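PDB 3VSN: occlusion-derived virus envelope protein E66 from Autographa californica nucleopolyhedrovirus, which acts as a chondroitin lyase of the viral envelope, is essential for oral infectivity and may digest the chondroitin barrier of the host midgut. Local coordinates for residues A[50-55]-A[306-311]; A[423-428]-A[582-587]; A[211-216]-A[267-272]. All blocks are in the same frame, centred on the assembly; numbering follows the deposited sequence. Where two conformers were deposited one is given.

Contact 1: A[50-55]-A[306-311]; sequences AEKVVN and SNVIGN
Ala50 and Lys52 meet Val308 where the loop after helix 29-48 passes the loop leading to strand 318-322. The packed part is small and centres on one methyl: Val308 CG1 lies 4.1 Å from Ala50 CA and 3.4 Å from Lys52 NZ. With CG1 beside its own backbone N and anti to the carbonyl carbon (chi1 -68°), Val308 offers that methyl to both residues, while its CG2 faces Ala50 CB at 4.5 Å. The lysine slides past the valine in the opposite direction, and its chain is extended until a bend at chi4 (-78°). Val308 is buried and also rests on Ile256 of helix 253-258, so this apolar edge continues into the helix that carries Tyr254.

The other side is looser and wet, with Asn307 exposed. No direct hydrogen bond joins the two segments; water does it instead. One water is 2.7 Å from Lys52 NZ and donates to Asn307 O at 2.8 Å, a two-bond bridge. A second accepts from Lys52 NZ at 2.8 Å and lies beside Ala50 O and Asn307 OD1. The ammonium is also anchored within its own chain region by Lys49 O, with a weak bond to Phe46 O, so it ties the carbonyls at the end of helix 29-48 to the hydrated edge of the second loop.

That second loop is shaped by Ser306, whose OG accepts from Ile309 N at 3.2 Å, an ST motif. Together these are loop-to-loop links between the helical alpha/alpha-toroid part of a chondroitin lyase and the loop that leads to strand 318-322, with the Ala50 side chain about 11 Å from that of the proton donor Tyr254.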
loop_
_atom_site.group_PDB
_atom_site.type_symbol
_atom_site.label_atom_id
_atom_site.label_comp_id
_atom_site.label_asym_id
_atom_site.label_seq_id
_atom_site.Cartn_x
_atom_site.Cartn_y
_atom_site.Cartn_z
ATOM N N ALA A 50 -4.644 13.395 1.494
ATOM C CA ALA A 50 -5.217 12.385 2.390
ATOM C C ALA A 50 -6.300 12.943 3.319
ATOM O O ALA A 50 -7.376 12.358 3.440
ATOM C CB ALA A 50 -4.116 11.701 3.195
ATOM N N GLU A 51 -6.011 14.072 3.963
ATOM C CA GLU A 51 -6.936 14.682 4.921
ATOM C C GLU A 51 -7.725 15.802 4.249
ATOM O O GLU A 51 -7.163 16.844 3.894
ATOM C CB GLU A 51 -6.170 15.199 6.147
ATOM C CG GLU A 51 -5.443 14.097 6.910
ATOM C CD GLU A 51 -4.361 14.600 7.855
ATOM O OE1 GLU A 51 -4.058 15.816 7.879
ATOM O OE2 GLU A 51 -3.796 13.758 8.580
ATOM N N LYS A 52 -9.023 15.575 4.062
ATOM C CA LYS A 52 -9.880 16.525 3.349
ATOM C C LYS A 52 -11.365 16.234 3.532
ATOM O O LYS A 52 -11.744 15.152 3.984
ATOM C CB LYS A 52 -9.541 16.547 1.848
ATOM C CG LYS A 52 -9.688 15.211 1.125
ATOM C CD LYS A 52 -9.604 15.409 -0.381
ATOM C CE LYS A 52 -9.875 14.120 -1.143
ATOM N NZ LYS A 52 -8.702 13.206 -1.132
ATOM N N VAL A 53 -12.187 17.222 3.184
ATOM C CA VAL A 53 -13.635 17.062 3.080
ATOM C C VAL A 53 -14.026 17.373 1.634
ATOM O O VAL A 53 -13.926 18.520 1.179
ATOM C CB VAL A 53 -14.399 17.976 4.073
ATOM C CG1 VAL A 53 -15.893 17.971 3.786
ATOM C CG2 VAL A 53 -14.140 17.545 5.510
ATOM N N VAL A 54 -14.456 16.340 0.914
ATOM C CA VAL A 54 -14.736 16.452 -0.519
ATOM C C VAL A 54 -16.145 16.964 -0.771
ATOM O O VAL A 54 -17.093 16.526 -0.117
ATOM C CB VAL A 54 -14.571 15.098 -1.246
ATOM C CG1 VAL A 54 -14.673 15.274 -2.759
ATOM C CG2 VAL A 54 -13.245 14.450 -0.883
ATOM N N ASN A 55 -16.265 17.881 -1.732
ATOM C CA ASN A 55 -17.556 18.378 -2.209
ATOM C C ASN A 55 -18.516 18.748 -1.063
ATOM O O ASN A 55 -19.619 18.210 -0.975
ATOM C CB ASN A 55 -18.187 17.355 -3.174
ATOM C CG ASN A 55 -19.381 17.911 -3.934
ATOM O OD1 ASN A 55 -19.452 19.106 -4.228
ATOM N ND2 ASN A 55 -20.329 17.038 -4.259
ATOM N N SER A 306 -6.896 2.726 -0.143
ATOM C CA SER A 306 -6.586 4.125 0.121
ATOM C C SER A 306 -7.370 4.954 -0.886
ATOM O O SER A 306 -7.334 4.670 -2.087
ATOM C CB SER A 306 -5.089 4.391 -0.042
ATOM O OG SER A 306 -4.830 5.788 -0.134
ATOM N N ASN A 307 -8.079 5.973 -0.409
ATOM C CA ASN A 307 -8.874 6.799 -1.316
ATOM C C ASN A 307 -8.061 7.857 -2.082
ATOM O O ASN A 307 -8.631 8.647 -2.835
ATOM C CB ASN A 307 -10.105 7.405 -0.610
ATOM C CG ASN A 307 -9.744 8.369 0.507
ATOM O OD1 ASN A 307 -8.596 8.797 0.645
ATOM N ND2 ASN A 307 -10.738 8.723 1.315
ATOM N N VAL A 308 -6.738 7.858 -1.896
ATOM C CA VAL A 308 -5.855 8.786 -2.630
ATOM C C VAL A 308 -4.758 8.129 -3.486
ATOM O O VAL A 308 -4.358 8.692 -4.508
ATOM C CB VAL A 308 -5.219 9.873 -1.720
ATOM C CG1 VAL A 308 -6.278 10.840 -1.209
ATOM C CG2 VAL A 308 -4.438 9.253 -0.565
ATOM N N ILE A 309 -4.270 6.958 -3.077
ATOM C CA ILE A 309 -3.117 6.335 -3.753
ATOM C C ILE A 309 -3.328 6.151 -5.261
ATOM O O ILE A 309 -2.378 6.230 -6.036
ATOM C CB ILE A 309 -2.674 5.013 -3.077
ATOM C CG1 ILE A 309 -1.200 4.711 -3.396
ATOM C CG2 ILE A 309 -3.591 3.862 -3.478
ATOM C CD1 ILE A 309 -0.557 3.670 -2.498
ATOM N N GLY A 310 -4.575 5.925 -5.670
ATOM C CA GLY A 310 -4.902 5.750 -7.084
ATOM C C GLY A 310 -4.668 7.005 -7.914
ATOM O O GLY A 310 -4.535 6.932 -9.138
ATOM N N ASN A 311 -4.611 8.155 -7.238
ATOM C CA ASN A 311 -4.423 9.453 -7.889
ATOM C C ASN A 311 -2.984 9.966 -7.836
ATOM O O ASN A 311 -2.693 11.058 -8.335
ATOM C CB ASN A 311 -5.369 10.497 -7.269
ATOM C CG ASN A 311 -6.822 10.072 -7.323
ATOM O OD1 ASN A 311 -7.277 9.518 -8.319
ATOM N ND2 ASN A 311 -7.560 10.331 -6.247
HETATM O O HOH W 1 -9.081 11.653 1.144
HETATM O O HOH W 2 -9.576 11.286 -2.889
#

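Contact 2: A[423-428]-A[582-587]; sequences DTAGAI and NGVKAL
Ala425 and Val584 form the first shell, an apolar contact made entirely of methyls. Ala425 CB sits 3.6 Å from Val584 CG1 and 3.9 Å from Val584 CG2, so it is met by both branches of the valine rather than by one. The torsion accounts for this: CG1 stands anti to the backbone N (chi1 173°) and CG2 lies beside that N, which turns the fork of the side chain to the alanine. CG2 also comes within 4.2 Å of Thr424 OG1, at the margin of the patch. Further along, Ala427 and Ala586 point their CB atoms at each other at a looser 4.7 Å.

The next shell is polar. A water donates to Thr424 OG1 at 2.8 Å and accepts from Asn582 ND2 at 3.2 Å, bridging the segments beside the valine. The same threonine hydroxyl is hydrogen-bonded to Glu597 of strand 592-597, giving it a second partner besides the water. At the other end of the Asn582 amide, OD1 accepts from Val584 N at 3.1 Å with an N-H...O angle of 152°; the donor is tilted 32° from the carbonyl plane. This is an Asx turn, formed through Gly583 with its positive phi, and it holds the backbone leading into Val584.

Beyond these, strand 426-434 is bonded within one antiparallel sheet, with Gly426 paired to Phe448 and Ala427 to Ala420, whereas Ala586 pairs with Val578 in another. Val593, Val595 and Leu447 touch Ala427. Since no hydrogen bond passes directly between the two segments, the chemistry implies that the sheets meet face to face through small apolar side chains, consistent with the beta-sandwich part of the protein, with a water-bridged polar edge beside Thr424 and Asn582.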
loop_
_atom_site.group_PDB
_atom_site.type_symbol
_atom_site.label_atom_id
_atom_site.label_comp_id
_atom_site.label_asym_id
_atom_site.label_seq_id
_atom_site.Cartn_x
_atom_site.Cartn_y
_atom_site.Cartn_z
ATOM N N ASP A 423 7.479 -10.658 -18.428
ATOM C CA ASP A 423 6.584 -9.638 -18.988
ATOM C C ASP A 423 5.220 -9.581 -18.307
ATOM O O ASP A 423 4.773 -8.516 -17.880
ATOM C CB ASP A 423 6.375 -9.875 -20.486
ATOM C CG ASP A 423 7.475 -9.279 -21.332
ATOM O OD1 ASP A 423 8.447 -8.744 -20.764
ATOM O OD2 ASP A 423 7.362 -9.349 -22.575
ATOM N N THR A 424 4.553 -10.732 -18.221
ATOM C CA THR A 424 3.180 -10.786 -17.717
ATOM C C THR A 424 3.023 -11.654 -16.471
ATOM O O THR A 424 1.940 -11.719 -15.893
ATOM C CB THR A 424 2.201 -11.309 -18.793
ATOM O OG1 THR A 424 2.435 -12.705 -19.018
ATOM C CG2 THR A 424 2.356 -10.543 -20.108
ATOM N N ALA A 425 4.101 -12.315 -16.060
ATOM C CA ALA A 425 4.023 -13.261 -14.958
ATOM C C ALA A 425 5.073 -12.999 -13.889
ATOM O O ALA A 425 6.145 -12.472 -14.173
ATOM C CB ALA A 425 4.132 -14.687 -15.481
ATOM N N GLY A 426 4.750 -13.372 -12.657
ATOM C CA GLY A 426 5.678 -13.237 -11.540
ATOM C C GLY A 426 5.437 -14.335 -10.524
ATOM O O GLY A 426 4.290 -14.640 -10.193
ATOM N N ALA A 427 6.520 -14.937 -10.042
ATOM C CA ALA A 427 6.438 -15.962 -9.010
ATOM C C ALA A 427 7.155 -15.512 -7.747
ATOM O O ALA A 427 8.170 -14.816 -7.811
ATOM C CB ALA A 427 7.027 -17.274 -9.509
ATOM N N ILE A 428 6.625 -15.925 -6.600
ATOM C CA ILE A 428 7.244 -15.618 -5.317
ATOM C C ILE A 428 7.292 -16.875 -4.451
ATOM O O ILE A 428 6.309 -17.605 -4.346
ATOM C CB ILE A 428 6.561 -14.416 -4.611
ATOM C CG1 ILE A 428 7.241 -14.099 -3.270
ATOM C CG2 ILE A 428 5.058 -14.632 -4.454
ATOM C CD1 ILE A 428 6.913 -12.723 -2.730
ATOM N N ASN A 582 -0.269 -21.174 -21.364
ATOM C CA ASN A 582 -0.420 -19.986 -22.208
ATOM C C ASN A 582 0.927 -19.403 -22.643
ATOM O O ASN A 582 0.984 -18.293 -23.175
ATOM C CB ASN A 582 -1.231 -18.910 -21.462
ATOM C CG ASN A 582 -0.464 -18.304 -20.293
ATOM O OD1 ASN A 582 0.562 -18.839 -19.867
ATOM N ND2 ASN A 582 -0.959 -17.183 -19.769
ATOM N N GLY A 583 2.007 -20.145 -22.401
ATOM C CA GLY A 583 3.359 -19.658 -22.692
ATOM C C GLY A 583 4.192 -19.358 -21.450
ATOM O O GLY A 583 5.404 -19.156 -21.543
ATOM N N VAL A 584 3.545 -19.324 -20.286
ATOM C CA VAL A 584 4.235 -19.081 -19.016
ATOM C C VAL A 584 4.515 -20.409 -18.321
ATOM O O VAL A 584 3.600 -21.217 -18.122
ATOM C CB VAL A 584 3.399 -18.184 -18.068
ATOM C CG1 VAL A 584 4.051 -18.084 -16.692
ATOM C CG2 VAL A 584 3.193 -16.794 -18.669
ATOM N N LYS A 585 5.783 -20.633 -17.976
ATOM C CA LYS A 585 6.192 -21.769 -17.155
ATOM C C LYS A 585 6.910 -21.235 -15.924
ATOM O O LYS A 585 7.622 -20.231 -16.001
ATOM C CB LYS A 585 7.138 -22.701 -17.923
ATOM C CG LYS A 585 6.496 -23.537 -19.029
ATOM C CD LYS A 585 7.533 -24.453 -19.672
ATOM C CE LYS A 585 6.940 -25.333 -20.771
ATOM N NZ LYS A 585 7.916 -26.380 -21.204
ATOM N N ALA A 586 6.718 -21.894 -14.789
ATOM C CA ALA A 586 7.423 -21.507 -13.576
ATOM C C ALA A 586 7.977 -22.730 -12.872
ATOM O O ALA A 586 7.439 -23.832 -13.007
ATOM C CB ALA A 586 6.510 -20.715 -12.645
ATOM N N LEU A 587 9.058 -22.533 -12.126
ATOM C CA LEU A 587 9.631 -23.599 -11.332
ATOM C C LEU A 587 9.930 -23.097 -9.938
ATOM O O LEU A 587 10.596 -22.075 -9.766
ATOM C CB LEU A 587 10.913 -24.143 -11.970
ATOM C CG LEU A 587 11.511 -25.354 -11.246
ATOM C CD1 LEU A 587 10.644 -26.594 -11.449
ATOM C CD2 LEU A 587 12.927 -25.613 -11.726
HETATM O O HOH W 3 0.376 -14.551 -18.474
#

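Contact 3: A[211-216]-A[267-272]; sequences AQIRQE and YYFGDE
Arg214 and Phe269 bring helix 210-214 and the C-terminal part of helix 262-269 together, their CA atoms 7.0 Å apart, and Gly270, with a positive phi of 103°, turns the chain out of the second helix. The phenylalanine carries most of the contact. Its CD1 lies 3.8 Å from Arg214 CB and its CE1 3.8 Å from Arg214 CA, so the ring leans on the root of the arginine and on its backbone. Ile213 CG2 comes to the ring edge, 4.3 Å from CZ, and Tyr268 CB covers one ring face.

The arginine then bends at chi2 (102°) and chi3 and passes the phenylalanine in the opposite direction. One face of its guanidinium is set over Phe269 CB, 3.9 Å above the plane, while guanidinium and ring planes stand 52° apart; the evidence therefore supports no ring stacking. Arg214 NH2 approaches Phe269 O at the very short distance of 2.6 Å, but the angle is too poor for a hydrogen bond, and the detail of this approach remains doubtful.

Around the pair, Ile219 and Leu223 of helix 217-225 pack on Phe269, and Leu223 also reaches Arg214. Ile213 rests on Gln203 and Met204 of helix 189-205, whose Val197 carbonyl bonds the Tyr268 hydroxyl, so the two segments are seated against both of these helices, probably within the alpha/alpha toroid and away from the catalytic residues.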
loop_
_atom_site.group_PDB
_atom_site.type_symbol
_atom_site.label_atom_id
_atom_site.label_comp_id
_atom_site.label_asym_id
_atom_site.label_seq_id
_atom_site.Cartn_x
_atom_site.Cartn_y
_atom_site.Cartn_z
ATOM N N ALA A 211 14.195 31.684 -5.041
ATOM C CA ALA A 211 15.630 31.495 -4.794
ATOM C C ALA A 211 16.042 31.950 -3.392
ATOM O O ALA A 211 16.893 31.324 -2.762
ATOM C CB ALA A 211 16.460 32.208 -5.855
ATOM N N GLN A 212 15.428 33.030 -2.905
ATOM C CA GLN A 212 15.681 33.532 -1.551
ATOM C C GLN A 212 15.105 32.600 -0.487
ATOM O O GLN A 212 15.788 32.248 0.479
ATOM C CB GLN A 212 15.094 34.936 -1.361
ATOM C CG GLN A 212 15.743 36.033 -2.186
ATOM C CD GLN A 212 15.233 37.410 -1.804
ATOM O OE1 GLN A 212 15.729 38.028 -0.862
ATOM N NE2 GLN A 212 14.237 37.897 -2.534
ATOM N N ILE A 213 13.841 32.217 -0.671
ATOM C CA ILE A 213 13.130 31.337 0.261
ATOM C C ILE A 213 13.866 30.001 0.417
ATOM O O ILE A 213 14.003 29.482 1.528
ATOM C CB ILE A 213 11.665 31.111 -0.188
ATOM C CG1 ILE A 213 10.917 32.450 -0.260
ATOM C CG2 ILE A 213 10.945 30.162 0.764
ATOM C CD1 ILE A 213 9.767 32.473 -1.246
ATOM N N ARG A 214 14.345 29.469 -0.706
ATOM C CA ARG A 214 15.128 28.230 -0.745
ATOM C C ARG A 214 16.282 28.219 0.266
ATOM O O ARG A 214 16.547 27.194 0.905
ATOM C CB ARG A 214 15.653 27.999 -2.170
ATOM C CG ARG A 214 16.981 27.262 -2.266
ATOM C CD ARG A 214 16.812 25.805 -2.651
ATOM N NE ARG A 214 16.596 25.657 -4.087
ATOM C CZ ARG A 214 16.789 24.530 -4.771
ATOM N NH1 ARG A 214 17.216 23.430 -4.161
ATOM N NH2 ARG A 214 16.560 24.508 -6.076
ATOM N N GLN A 215 16.945 29.365 0.419
ATOM C CA GLN A 215 18.142 29.465 1.257
ATOM C C GLN A 215 17.868 29.540 2.760
ATOM O O GLN A 215 18.789 29.377 3.566
ATOM C CB GLN A 215 19.026 30.637 0.807
ATOM C CG GLN A 215 19.725 30.413 -0.531
ATOM C CD GLN A 215 20.525 29.117 -0.580
ATOM O OE1 GLN A 215 21.361 28.853 0.288
ATOM N NE2 GLN A 215 20.273 28.305 -1.603
ATOM N N GLU A 216 16.614 29.782 3.139
ATOM C CA GLU A 216 16.237 29.843 4.555
ATOM C C GLU A 216 16.495 28.513 5.255
ATOM O O GLU A 216 16.322 27.447 4.657
ATOM C CB GLU A 216 14.767 30.234 4.715
ATOM C CG GLU A 216 14.401 31.586 4.115
ATOM C CD GLU A 216 12.935 31.930 4.304
ATOM O OE1 GLU A 216 12.332 31.456 5.292
ATOM O OE2 GLU A 216 12.385 32.676 3.468
ATOM N N TYR A 267 7.581 22.164 -7.908
ATOM C CA TYR A 267 7.304 23.435 -8.573
ATOM C C TYR A 267 8.175 24.556 -8.002
ATOM O O TYR A 267 8.814 25.292 -8.757
ATOM C CB TYR A 267 5.821 23.827 -8.483
ATOM C CG TYR A 267 5.532 25.119 -9.223
ATOM C CD1 TYR A 267 5.791 26.358 -8.631
ATOM C CD2 TYR A 267 5.039 25.105 -10.525
ATOM C CE1 TYR A 267 5.561 27.541 -9.312
ATOM C CE2 TYR A 267 4.800 26.287 -11.211
ATOM C CZ TYR A 267 5.062 27.500 -10.598
ATOM O OH TYR A 267 4.827 28.676 -11.265
ATOM N N TYR A 268 8.183 24.675 -6.674
ATOM C CA TYR A 268 8.932 25.712 -5.962
ATOM C C TYR A 268 10.440 25.663 -6.212
ATOM O O TYR A 268 11.057 26.685 -6.534
ATOM C CB TYR A 268 8.733 25.579 -4.450
ATOM C CG TYR A 268 7.406 26.012 -3.859
ATOM C CD1 TYR A 268 6.675 27.082 -4.382
ATOM C CD2 TYR A 268 6.914 25.378 -2.719
ATOM C CE1 TYR A 268 5.474 27.480 -3.805
ATOM C CE2 TYR A 268 5.718 25.764 -2.138
ATOM C CZ TYR A 268 5.002 26.813 -2.682
ATOM O OH TYR A 268 3.820 27.189 -2.084
ATOM N N PHE A 269 11.030 24.479 -6.040
ATOM C CA PHE A 269 12.485 24.364 -5.932
ATOM C C PHE A 269 13.165 23.463 -6.972
ATOM O O PHE A 269 14.379 23.264 -6.922
ATOM C CB PHE A 269 12.885 23.976 -4.499
ATOM C CG PHE A 269 12.271 24.855 -3.438
ATOM C CD1 PHE A 269 12.506 26.231 -3.428
ATOM C CD2 PHE A 269 11.457 24.312 -2.449
ATOM C CE1 PHE A 269 11.936 27.043 -2.460
ATOM C CE2 PHE A 269 10.888 25.119 -1.474
ATOM C CZ PHE A 269 11.127 26.489 -1.481
ATOM N N GLY A 270 12.385 22.933 -7.913
ATOM C CA GLY A 270 12.945 22.242 -9.076
ATOM C C GLY A 270 12.896 20.727 -9.034
ATOM O O GLY A 270 12.593 20.126 -8.001
ATOM N N ASP A 271 13.229 20.118 -10.169
ATOM C CA ASP A 271 13.140 18.671 -10.366
ATOM C C ASP A 271 14.206 17.851 -9.634
ATOM O O ASP A 271 14.198 16.623 -9.724
ATOM C CB ASP A 271 13.198 18.341 -11.868
ATOM C CG ASP A 271 12.019 18.902 -12.643
ATOM O OD1 ASP A 271 10.872 18.811 -12.156
ATOM O OD2 ASP A 271 12.242 19.432 -13.753
ATOM N N GLU A 272 15.113 18.515 -8.917
ATOM C CA GLU A 272 16.212 17.817 -8.250
ATOM C C GLU A 272 15.985 17.566 -6.759
ATOM O O GLU A 272 16.670 16.736 -6.158
ATOM C CB GLU A 272 17.542 18.548 -8.479
ATOM C CG GLU A 272 18.403 17.950 -9.585
ATOM C CD GLU A 272 17.784 18.085 -10.963
ATOM O OE1 GLU A 272 17.827 17.099 -11.733
ATOM O OE2 GLU A 272 17.256 19.176 -11.281
#

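In the fold
Along the chain, contact 3 is nested within the loop closed by contact 1, whereas contact 2 opens only after both have closed. The loop closed by contact 1 also holds Asn191, His246, Tyr254 and Arg300, while Glu350 follows it. Contact 1 comes closest to a catalytic residue, the side chain of Ala50 about 11 Å from that of Tyr254; contacts 2 and 3 lie away from the site. In space none of the three touches another. Contacts 1 and 3 have centres 27 Å apart, and contacts 2 and 3 have centres 46 Å apart. Contacts 1 and 2, with centres 35 Å apart, lie on opposite sides of the chain's centre.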